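Long-range contacts in HpcH/HpaI aldolase (Desulfitobacterium hafniense, PDB 3QZ6), which belongs to the HpcH/HpaI aldolase family and folds as a closed barrel of eight parallel strands surrounded by helices, in the TIM-barrel manner: residues 90-98 against 144-155; 76-86 against 109-119. One frame throughout, in Å; residues are numbered along the deposited sequence.

Interaction 1. Residues 90-98 against 144-155; sequences EGFMIPGVQ and IFIMAQIEHVKA
Gln98 and His152 meet as stacked plates because each places CG opposite its carbonyl carbon, with chi1 at -66° in Gln98 and -61° in His152. The extended Gln98 chain crosses the histidine at about a right angle, and its amide lies over one ring face with the two planes 8° apart. Gln98 CD sits 3.5 Å above the plane of the His152 ring, over its centre, and CG makes a CH-pi contact on the same face. Beyond the stack, Gln98 OE1 approaches Lys154 CD at 3.2 Å.

The stack lies beyond the ends of two adjacent parallel strands of the TIM barrel, 91-94 and 145-150. Six backbone bonds join the two segments, running from Phe145 N to Glu90 O at one end to Val97 N and Gln149 O, 3.0 Å apart, at the other. Gly91, lacking a side chain, brings its CA within 3.1 Å of Phe145 O in a CA-H...O contact. On the face with Phe92 and Ile94, Ile146 CD1 reaches the edge of the Phe92 ring, and Val97 CG2 packs on Ala148 CB at 3.9 Å; helices 78-87 and 100-110 cover this side. The other face carries Met93 and Met147, both selenomethionines, which lie side by side and point the same way. Met93 CG also rests against Gln149 CB, while Gln149 OE1 is hydrogen-bonded to Arg72 on a third strand-end.

A water closes the far end: it donates to Val97 O at 2.8 Å, accepts from Glu151 N at 2.7 Å, and lies in the His152 ring plane, hydrogen-bonded to ND1 at 2.8 Å. The chemistry thus changes along the contact, from direct amide pairing between apolar faces to water-mediated bonding; the amide over one ring face and the in-plane water at ND1 together probably limit rotation of the imidazole.

Interaction 2. Residues 76-86 against 109-119; sequences VDRAHVQRLLD and LAKYPPLGERG
Val81 and Ala110 lie with their CA atoms 6.2 Å apart, where helix 78-87 passes the C-terminal end of helix 100-110 and the loop that follows it; these are consecutive outer helices of the TIM barrel. The apolar part lies on the helix-to-helix side. Val81 CG1 packs against Leu109 CB and Ala110 CB, Leu85 CD1 adds to the latter, and Leu109 CD1 reaches the N-cap residue Asp77 and Arg78; Asp77 OD1 accepts from His80 N, capping the helix.

The polar part centres on Gln82, whose chain bends at chi2 (82°) and turns its amide toward the loop. Its two ends grip one residue: Gly119 N donates to Gln82 OE1 at 3.0 Å, and Gln82 NE2 donates to Gly119 O at 2.9 Å. The same NE2 also gives a bond to Asp86 OD2 of 2.8 Å, one helical turn on. Three direct bonds thus hold the amide, and a water that also donates to Leu109 O adds a fourth at OE1, a pattern that supports its flip state.

Asp86 in turn uses OD1 for a salt bridge with Arg118 NH2, 2.8 Å long and nearly straight at 172°. The donor meets OD1 on the anti side, and OD1 lies in the guanidinium plane, although the two planar groups are 32° apart. Arg118, extended from CG to NE, is sandwiched: Leu85 CB lies 3.5 Å above one face of its guanidinium and Tyr112 OH 3.1 Å above the opposite face, each over the centre. The enclosure fixes the guanidinium plane, and the in-plane Asp86 OD1 probably offsets the cost of burying its charge. Glu117 O is tied to Arg78 through two waters. A further water donates to both Asp86 OD1, at 2.7 Å, and Gly119 O, and accepts from Tyr112 OH.

How the interactions relate
Interactions 1 and 2 share one piece of the barrel, the run from helix 78-87 through strand 91-94 to helix 100-110, and their segments alternate along the chain. Their centres are about 16 Å apart, interaction 1 lying about 9 Å and interaction 2 about 17 Å from the chain centre, so they form inner and outer layers. Phe92 bridges them: its CE2 is 3.7 Å from Leu85 CG, and its CE1 is 3.8 Å from Leu84 CB. Nearer the C-terminal end of the strand, Ile94 CG2 meets Val76 CG2 at 3.8 Å. TIM-barrel active sites generally lie at the C-terminal strand ends; Gln149, bonded there to Arg72, is consistent with a place near such a site.

Interaction 1. Residues 90-98 against 144-155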
loop_
_atom_site.group_PDB
_atom_site.type_symbol
_atom_site.label_atom_id
_atom_site.label_comp_id
_atom_site.label_asym_id
_atom_site.label_seq_id
_atom_site.Cartn_x
_atom_site.Cartn_y
_atom_site.Cartn_z
ATOM N N GLU A 90 5.185 -21.116 0.450
ATOM C CA GLU A 90 6.371 -21.972 0.550
ATOM C C GLU A 90 6.605 -22.420 1.982
ATOM O O GLU A 90 7.389 -23.345 2.249
ATOM C CB GLU A 90 7.618 -21.264 0.011
ATOM C CG GLU A 90 7.568 -21.003 -1.494
ATOM C CD GLU A 90 8.943 -20.723 -2.081
ATOM O OE1 GLU A 90 9.949 -21.076 -1.433
ATOM O OE2 GLU A 90 9.023 -20.149 -3.188
ATOM N N GLY A 91 5.924 -21.766 2.915
ATOM C CA GLY A 91 6.098 -22.144 4.307
ATOM C C GLY A 91 5.655 -21.084 5.283
ATOM O O GLY A 91 4.859 -20.192 4.944
ATOM N N PHE A 92 6.200 -21.165 6.493
ATOM C CA PHE A 92 5.620 -20.468 7.630
ATOM C C PHE A 92 6.622 -19.791 8.539
ATOM O O PHE A 92 7.755 -20.238 8.690
ATOM C CB PHE A 92 4.840 -21.475 8.478
ATOM C CG PHE A 92 3.799 -22.210 7.712
ATOM C CD1 PHE A 92 2.632 -21.568 7.322
ATOM C CD2 PHE A 92 3.992 -23.537 7.360
ATOM C CE1 PHE A 92 1.669 -22.245 6.587
ATOM C CE2 PHE A 92 3.041 -24.219 6.631
ATOM C CZ PHE A 92 1.872 -23.579 6.247
HETATM N N MSE A 93 6.170 -18.713 9.164
HETATM C CA MSE A 93 6.807 -18.240 10.375
HETATM C C MSE A 93 5.855 -18.607 11.503
HETATM O O MSE A 93 4.703 -18.166 11.519
HETATM C CB MSE A 93 7.026 -16.731 10.329
HETATM C CG MSE A 93 7.651 -16.170 11.607
HETATM SE SE MSE A 93 8.180 -14.280 11.415
HETATM C CE MSE A 93 6.426 -13.524 11.233
ATOM N N ILE A 94 6.323 -19.450 12.418
ATOM C CA ILE A 94 5.512 -19.892 13.544
ATOM C C ILE A 94 5.775 -18.961 14.727
ATOM O O ILE A 94 6.905 -18.863 15.204
ATOM C CB ILE A 94 5.879 -21.341 13.958
ATOM C CG1 ILE A 94 5.832 -22.278 12.741
ATOM C CG2 ILE A 94 4.941 -21.836 15.058
ATOM C CD1 ILE A 94 4.453 -22.314 12.072
ATOM N N PRO A 95 4.735 -18.277 15.215
ATOM C CA PRO A 95 4.963 -17.235 16.229
ATOM C C PRO A 95 5.079 -17.794 17.643
ATOM O O PRO A 95 4.504 -18.842 17.925
ATOM C CB PRO A 95 3.700 -16.371 16.122
ATOM C CG PRO A 95 2.626 -17.360 15.702
ATOM C CD PRO A 95 3.326 -18.330 14.767
ATOM N N GLY A 96 5.814 -17.095 18.509
ATOM C CA GLY A 96 5.905 -17.441 19.914
ATOM C C GLY A 96 6.242 -18.899 20.173
ATOM O O GLY A 96 5.595 -19.550 20.981
ATOM N N VAL A 97 7.264 -19.419 19.501
ATOM C CA VAL A 97 7.600 -20.825 19.683
ATOM C C VAL A 97 8.252 -21.011 21.041
ATOM O O VAL A 97 9.232 -20.344 21.349
ATOM C CB VAL A 97 8.560 -21.321 18.610
ATOM C CG1 VAL A 97 8.950 -22.769 18.904
ATOM C CG2 VAL A 97 7.910 -21.202 17.239
ATOM N N GLN A 98 7.715 -21.917 21.847
ATOM C CA GLN A 98 8.226 -22.101 23.201
ATOM C C GLN A 98 8.717 -23.510 23.530
ATOM O O GLN A 98 9.189 -23.745 24.639
ATOM C CB GLN A 98 7.163 -21.699 24.220
ATOM C CG GLN A 98 6.815 -20.233 24.210
ATOM C CD GLN A 98 6.126 -19.816 25.489
ATOM O OE1 GLN A 98 6.737 -19.808 26.561
ATOM N NE2 GLN A 98 4.844 -19.482 25.390
ATOM N N ILE A 144 9.951 -27.130 1.374
ATOM C CA ILE A 144 9.078 -26.510 2.381
ATOM C C ILE A 144 9.921 -25.789 3.432
ATOM O O ILE A 144 10.907 -26.335 3.916
ATOM C CB ILE A 144 8.243 -27.582 3.101
ATOM C CG1 ILE A 144 7.355 -28.301 2.099
ATOM C CG2 ILE A 144 7.400 -26.970 4.207
ATOM C CD1 ILE A 144 6.587 -27.377 1.230
ATOM N N PHE A 145 9.518 -24.574 3.800
ATOM C CA PHE A 145 10.319 -23.730 4.686
ATOM C C PHE A 145 9.630 -23.529 6.034
ATOM O O PHE A 145 8.507 -23.037 6.090
ATOM C CB PHE A 145 10.570 -22.368 4.017
ATOM C CG PHE A 145 11.421 -21.439 4.835
ATOM C CD1 PHE A 145 12.797 -21.606 4.889
ATOM C CD2 PHE A 145 10.845 -20.407 5.556
ATOM C CE1 PHE A 145 13.587 -20.758 5.652
ATOM C CE2 PHE A 145 11.630 -19.551 6.321
ATOM C CZ PHE A 145 13.005 -19.731 6.367
ATOM N N ILE A 146 10.299 -23.906 7.119
ATOM C CA ILE A 146 9.731 -23.740 8.455
ATOM C C ILE A 146 10.627 -22.844 9.290
ATOM O O ILE A 146 11.800 -23.153 9.485
ATOM C CB ILE A 146 9.612 -25.086 9.205
ATOM C CG1 ILE A 146 8.759 -26.086 8.419
ATOM C CG2 ILE A 146 9.036 -24.861 10.604
ATOM C CD1 ILE A 146 7.430 -25.540 7.997
HETATM N N MSE A 147 10.082 -21.747 9.805
HETATM C CA MSE A 147 10.901 -20.827 10.585
HETATM C C MSE A 147 10.288 -20.574 11.952
HETATM O O MSE A 147 9.104 -20.251 12.051
HETATM C CB MSE A 147 11.088 -19.510 9.825
HETATM C CG MSE A 147 11.889 -18.469 10.594
HETATM SE SE MSE A 147 12.524 -17.020 9.444
HETATM C CE MSE A 147 10.794 -16.203 9.043
ATOM N N ALA A 148 11.087 -20.736 13.007
ATOM C CA ALA A 148 10.598 -20.501 14.367
ATOM C C ALA A 148 10.803 -19.046 14.777
ATOM O O ALA A 148 11.895 -18.503 14.648
ATOM C CB ALA A 148 11.291 -21.436 15.364
ATOM N N GLN A 149 9.747 -18.407 15.258
ATOM C CA GLN A 149 9.890 -17.064 15.784
ATOM C C GLN A 149 9.944 -17.101 17.307
ATOM O O GLN A 149 9.067 -17.663 17.951
ATOM C CB GLN A 149 8.758 -16.149 15.314
ATOM C CG GLN A 149 8.869 -14.762 15.927
ATOM C CD GLN A 149 7.550 -14.012 15.924
ATOM O OE1 GLN A 149 7.365 -13.069 15.158
ATOM N NE2 GLN A 149 6.628 -14.425 16.795
ATOM N N ILE A 150 10.989 -16.503 17.871
ATOM C CA ILE A 150 11.238 -16.548 19.307
ATOM C C ILE A 150 10.812 -15.244 19.966
ATOM O O ILE A 150 11.261 -14.168 19.570
ATOM C CB ILE A 150 12.745 -16.753 19.584
ATOM C CG1 ILE A 150 13.252 -18.045 18.920
ATOM C CG2 ILE A 150 13.019 -16.740 21.076
ATOM C CD1 ILE A 150 12.530 -19.334 19.363
ATOM N N GLU A 151 9.952 -15.335 20.973
ATOM C CA GLU A 151 9.419 -14.142 21.628
ATOM C C GLU A 151 9.406 -14.234 23.153
ATOM O O GLU A 151 8.887 -13.341 23.814
ATOM C CB GLU A 151 7.973 -13.895 21.177
ATOM C CG GLU A 151 7.767 -13.803 19.693
ATOM C CD GLU A 151 6.340 -13.390 19.348
ATOM O OE1 GLU A 151 5.389 -14.090 19.784
ATOM O OE2 GLU A 151 6.172 -12.356 18.656
ATOM N N HIS A 152 9.948 -15.312 23.709
ATOM C CA HIS A 152 9.869 -15.536 25.153
ATOM C C HIS A 152 11.242 -15.842 25.724
ATOM O O HIS A 152 12.037 -16.547 25.106
ATOM C CB HIS A 152 8.922 -16.700 25.484
ATOM C CG HIS A 152 7.507 -16.486 25.042
ATOM N ND1 HIS A 152 7.072 -16.786 23.770
ATOM C CD2 HIS A 152 6.425 -16.019 25.710
ATOM C CE1 HIS A 152 5.785 -16.500 23.667
ATOM N NE2 HIS A 152 5.368 -16.035 24.830
ATOM N N VAL A 153 11.515 -15.314 26.911
ATOM C CA VAL A 153 12.755 -15.621 27.620
ATOM C C VAL A 153 12.913 -17.126 27.821
ATOM O O VAL A 153 14.010 -17.669 27.722
ATOM C CB VAL A 153 12.797 -14.906 28.979
ATOM C CG1 VAL A 153 14.040 -15.319 29.772
ATOM C CG2 VAL A 153 12.757 -13.401 28.771
ATOM N N LYS A 154 11.802 -17.794 28.100
ATOM C CA LYS A 154 11.805 -19.237 28.313
ATOM C C LYS A 154 12.240 -19.989 27.051
ATOM O O LYS A 154 12.934 -21.010 27.125
ATOM C CB LYS A 154 10.412 -19.682 28.767
ATOM C CG LYS A 154 10.083 -21.148 28.564
ATOM C CD LYS A 154 8.569 -21.342 28.627
ATOM C CE LYS A 154 8.161 -22.810 28.579
ATOM N NZ LYS A 154 6.677 -22.968 28.687
ATOM N N ALA A 155 11.835 -19.481 25.892
ATOM C CA ALA A 155 12.227 -20.098 24.628
ATOM C C ALA A 155 13.722 -19.914 24.403
ATOM O O ALA A 155 14.411 -20.824 23.937
ATOM C CB ALA A 155 11.425 -19.504 23.457
HETATM O O HOH W 1 8.949 -17.645 21.906
#

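Interaction 2. Residues 76-86 against 109-119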
loop_
_atom_site.group_PDB
_atom_site.type_symbol
_atom_site.label_atom_id
_atom_site.label_comp_id
_atom_site.label_asym_id
_atom_site.label_seq_id
_atom_site.Cartn_x
_atom_site.Cartn_y
_atom_site.Cartn_z
ATOM N N VAL A 76 -0.855 -23.542 15.287
ATOM C CA VAL A 76 -0.427 -24.669 14.478
ATOM C C VAL A 76 -1.507 -25.742 14.461
ATOM O O VAL A 76 -1.721 -26.431 15.447
ATOM C CB VAL A 76 0.882 -25.248 15.027
ATOM C CG1 VAL A 76 1.290 -26.495 14.250
ATOM C CG2 VAL A 76 1.974 -24.187 14.965
ATOM N N ASP A 77 -2.229 -25.847 13.354
ATOM C CA ASP A 77 -3.147 -26.967 13.173
ATOM C C ASP A 77 -3.215 -27.340 11.703
ATOM O O ASP A 77 -2.636 -26.662 10.857
ATOM C CB ASP A 77 -4.546 -26.709 13.779
ATOM C CG ASP A 77 -5.284 -25.554 13.114
ATOM O OD1 ASP A 77 -4.841 -25.113 12.021
ATOM O OD2 ASP A 77 -6.317 -25.094 13.690
ATOM N N ARG A 78 -3.923 -28.424 11.410
ATOM C CA ARG A 78 -3.974 -28.963 10.062
ATOM C C ARG A 78 -4.660 -27.989 9.120
ATOM O O ARG A 78 -4.224 -27.811 7.974
ATOM C CB ARG A 78 -4.689 -30.321 10.056
ATOM C CG ARG A 78 -4.493 -31.106 8.764
ATOM C CD ARG A 78 -4.909 -32.570 8.942
ATOM N NE ARG A 78 -4.492 -33.348 7.784
ATOM C CZ ARG A 78 -5.191 -33.440 6.659
ATOM N NH1 ARG A 78 -6.361 -32.816 6.542
ATOM N NH2 ARG A 78 -4.727 -34.171 5.657
ATOM N N ALA A 79 -5.724 -27.345 9.605
ATOM C CA ALA A 79 -6.458 -26.375 8.787
ATOM C C ALA A 79 -5.518 -25.306 8.224
ATOM O O ALA A 79 -5.598 -24.961 7.044
ATOM C CB ALA A 79 -7.584 -25.728 9.585
ATOM N N HIS A 80 -4.617 -24.781 9.054
ATOM C CA HIS A 80 -3.691 -23.759 8.553
ATOM C C HIS A 80 -2.580 -24.363 7.710
ATOM O O HIS A 80 -2.331 -23.928 6.587
ATOM C CB HIS A 80 -3.094 -22.940 9.695
ATOM C CG HIS A 80 -4.086 -22.016 10.329
ATOM N ND1 HIS A 80 -4.965 -22.425 11.309
ATOM C CD2 HIS A 80 -4.378 -20.715 10.079
ATOM C CE1 HIS A 80 -5.730 -21.408 11.665
ATOM N NE2 HIS A 80 -5.399 -20.360 10.931
ATOM N N VAL A 81 -1.911 -25.371 8.252
ATOM C CA VAL A 81 -0.707 -25.870 7.603
ATOM C C VAL A 81 -0.993 -26.596 6.290
ATOM O O VAL A 81 -0.372 -26.314 5.270
ATOM C CB VAL A 81 0.108 -26.772 8.553
ATOM C CG1 VAL A 81 1.265 -27.407 7.802
ATOM C CG2 VAL A 81 0.611 -25.938 9.749
ATOM N N GLN A 82 -1.934 -27.532 6.316
ATOM C CA GLN A 82 -2.242 -28.303 5.118
ATOM C C GLN A 82 -2.744 -27.391 3.994
ATOM O O GLN A 82 -2.250 -27.450 2.871
ATOM C CB GLN A 82 -3.287 -29.384 5.424
ATOM C CG GLN A 82 -3.717 -30.187 4.204
ATOM C CD GLN A 82 -2.728 -31.294 3.875
ATOM O OE1 GLN A 82 -2.248 -31.990 4.768
ATOM N NE2 GLN A 82 -2.403 -31.444 2.599
ATOM N N ARG A 83 -3.726 -26.547 4.291
ATOM C CA ARG A 83 -4.334 -25.733 3.239
ATOM C C ARG A 83 -3.349 -24.734 2.647
ATOM O O ARG A 83 -3.307 -24.542 1.433
ATOM C CB ARG A 83 -5.574 -24.993 3.751
ATOM C CG ARG A 83 -6.686 -25.918 4.280
ATOM C CD ARG A 83 -7.906 -25.091 4.711
ATOM N NE ARG A 83 -8.639 -24.587 3.545
ATOM C CZ ARG A 83 -9.759 -23.877 3.610
ATOM N NH1 ARG A 83 -10.271 -23.540 4.797
ATOM N NH2 ARG A 83 -10.361 -23.491 2.484
ATOM N N LEU A 84 -2.577 -24.072 3.501
ATOM C CA LEU A 84 -1.714 -23.013 3.002
ATOM C C LEU A 84 -0.584 -23.572 2.149
ATOM O O LEU A 84 -0.213 -22.960 1.154
ATOM C CB LEU A 84 -1.177 -22.131 4.137
ATOM C CG LEU A 84 -2.250 -21.246 4.796
ATOM C CD1 LEU A 84 -1.710 -20.594 6.064
ATOM C CD2 LEU A 84 -2.785 -20.193 3.818
ATOM N N LEU A 85 -0.030 -24.724 2.532
ATOM C CA LEU A 85 0.999 -25.356 1.699
ATOM C C LEU A 85 0.393 -25.826 0.383
ATOM O O LEU A 85 1.020 -25.719 -0.678
ATOM C CB LEU A 85 1.656 -26.541 2.412
ATOM C CG LEU A 85 2.553 -26.205 3.605
ATOM C CD1 LEU A 85 3.094 -27.480 4.225
ATOM C CD2 LEU A 85 3.714 -25.298 3.195
ATOM N N ASP A 86 -0.816 -26.370 0.449
ATOM C CA ASP A 86 -1.464 -26.865 -0.762
ATOM C C ASP A 86 -1.728 -25.698 -1.712
ATOM O O ASP A 86 -1.505 -25.794 -2.919
ATOM C CB ASP A 86 -2.771 -27.585 -0.425
ATOM C CG ASP A 86 -2.533 -28.965 0.189
ATOM O OD1 ASP A 86 -1.409 -29.489 0.064
ATOM O OD2 ASP A 86 -3.468 -29.528 0.780
ATOM N N LEU A 109 2.808 -31.808 10.321
ATOM C CA LEU A 109 1.716 -31.372 9.458
ATOM C C LEU A 109 2.202 -30.921 8.092
ATOM O O LEU A 109 1.458 -30.972 7.113
ATOM C CB LEU A 109 0.947 -30.238 10.123
ATOM C CG LEU A 109 0.144 -30.610 11.375
ATOM C CD1 LEU A 109 -0.343 -29.347 12.079
ATOM C CD2 LEU A 109 -1.037 -31.524 11.031
ATOM N N ALA A 110 3.460 -30.501 8.029
ATOM C CA ALA A 110 3.992 -29.814 6.851
ATOM C C ALA A 110 4.709 -30.731 5.869
ATOM O O ALA A 110 4.894 -30.369 4.707
ATOM C CB ALA A 110 4.932 -28.700 7.286
ATOM N N LYS A 111 5.137 -31.898 6.340
ATOM C CA LYS A 111 5.946 -32.799 5.516
ATOM C C LYS A 111 5.161 -34.035 5.099
ATOM O O LYS A 111 4.429 -34.610 5.904
ATOM C CB LYS A 111 7.199 -33.256 6.282
ATOM C CG LYS A 111 8.187 -32.162 6.598
ATOM C CD LYS A 111 8.844 -31.630 5.342
ATOM C CE LYS A 111 9.599 -30.340 5.617
ATOM N NZ LYS A 111 10.989 -30.574 6.044
ATOM N N TYR A 112 5.331 -34.446 3.847
ATOM C CA TYR A 112 4.761 -35.695 3.360
ATOM C C TYR A 112 5.469 -36.879 4.006
ATOM O O TYR A 112 6.616 -36.758 4.428
ATOM C CB TYR A 112 4.952 -35.807 1.846
ATOM C CG TYR A 112 4.168 -34.800 1.042
ATOM C CD1 TYR A 112 2.781 -34.736 1.140
ATOM C CD2 TYR A 112 4.807 -33.931 0.165
ATOM C CE1 TYR A 112 2.049 -33.822 0.391
ATOM C CE2 TYR A 112 4.079 -33.009 -0.595
ATOM C CZ TYR A 112 2.706 -32.963 -0.471
ATOM O OH TYR A 112 1.976 -32.061 -1.222
ATOM N N PRO A 113 4.802 -38.042 4.065
ATOM C CA PRO A 113 5.523 -39.218 4.574
ATOM C C PRO A 113 6.823 -39.439 3.789
ATOM O O PRO A 113 6.861 -39.127 2.601
ATOM C CB PRO A 113 4.539 -40.362 4.310
ATOM C CG PRO A 113 3.176 -39.689 4.386
ATOM C CD PRO A 113 3.400 -38.342 3.733
ATOM N N PRO A 114 7.871 -39.984 4.434
ATOM C CA PRO A 114 7.907 -40.452 5.826
ATOM C C PRO A 114 8.328 -39.375 6.833
ATOM O O PRO A 114 8.438 -39.666 8.022
ATOM C CB PRO A 114 8.972 -41.554 5.780
ATOM C CG PRO A 114 9.936 -41.065 4.761
ATOM C CD PRO A 114 9.118 -40.312 3.719
ATOM N N LEU A 115 8.558 -38.151 6.374
ATOM C CA LEU A 115 9.017 -37.096 7.273
ATOM C C LEU A 115 7.878 -36.467 8.078
ATOM O O LEU A 115 8.120 -35.770 9.065
ATOM C CB LEU A 115 9.787 -36.025 6.502
ATOM C CG LEU A 115 11.092 -36.477 5.837
ATOM C CD1 LEU A 115 11.782 -35.304 5.114
ATOM C CD2 LEU A 115 12.038 -37.111 6.862
ATOM N N GLY A 116 6.642 -36.723 7.657
ATOM C CA GLY A 116 5.473 -36.142 8.305
ATOM C C GLY A 116 4.200 -36.798 7.802
ATOM O O GLY A 116 4.252 -37.833 7.133
ATOM N N GLU A 117 3.057 -36.195 8.112
ATOM C CA GLU A 117 1.769 -36.778 7.772
ATOM C C GLU A 117 0.919 -35.849 6.897
ATOM O O GLU A 117 -0.310 -35.954 6.877
ATOM C CB GLU A 117 1.026 -37.191 9.061
ATOM C CG GLU A 117 1.798 -38.311 9.800
ATOM C CD GLU A 117 1.308 -38.618 11.215
ATOM O OE1 GLU A 117 0.392 -37.946 11.719
ATOM O OE2 GLU A 117 1.863 -39.553 11.829
ATOM N N ARG A 118 1.574 -34.950 6.166
ATOM C CA ARG A 118 0.858 -34.078 5.230
ATOM C C ARG A 118 0.114 -34.931 4.197
ATOM O O ARG A 118 0.691 -35.857 3.622
ATOM C CB ARG A 118 1.841 -33.141 4.507
ATOM C CG ARG A 118 1.151 -32.131 3.581
ATOM C CD ARG A 118 2.148 -31.284 2.777
ATOM N NE ARG A 118 1.456 -30.501 1.747
ATOM C CZ ARG A 118 2.066 -29.771 0.818
ATOM N NH1 ARG A 118 3.395 -29.692 0.782
ATOM N NH2 ARG A 118 1.344 -29.112 -0.076
ATOM N N GLY A 119 -1.154 -34.615 3.953
ATOM C CA GLY A 119 -1.938 -35.324 2.955
ATOM C C GLY A 119 -1.576 -34.898 1.546
ATOM O O GLY A 119 -1.246 -33.741 1.312
HETATM O O HOH W 2 -1.815 -34.031 8.245
HETATM O O HOH W 3 -2.855 -36.655 6.170
HETATM O O HOH W 4 -1.177 -31.655 7.304
HETATM O O HOH W 5 1.605 -27.771 -2.797
HETATM O O HOH W 6 -0.656 -32.007 -0.745
#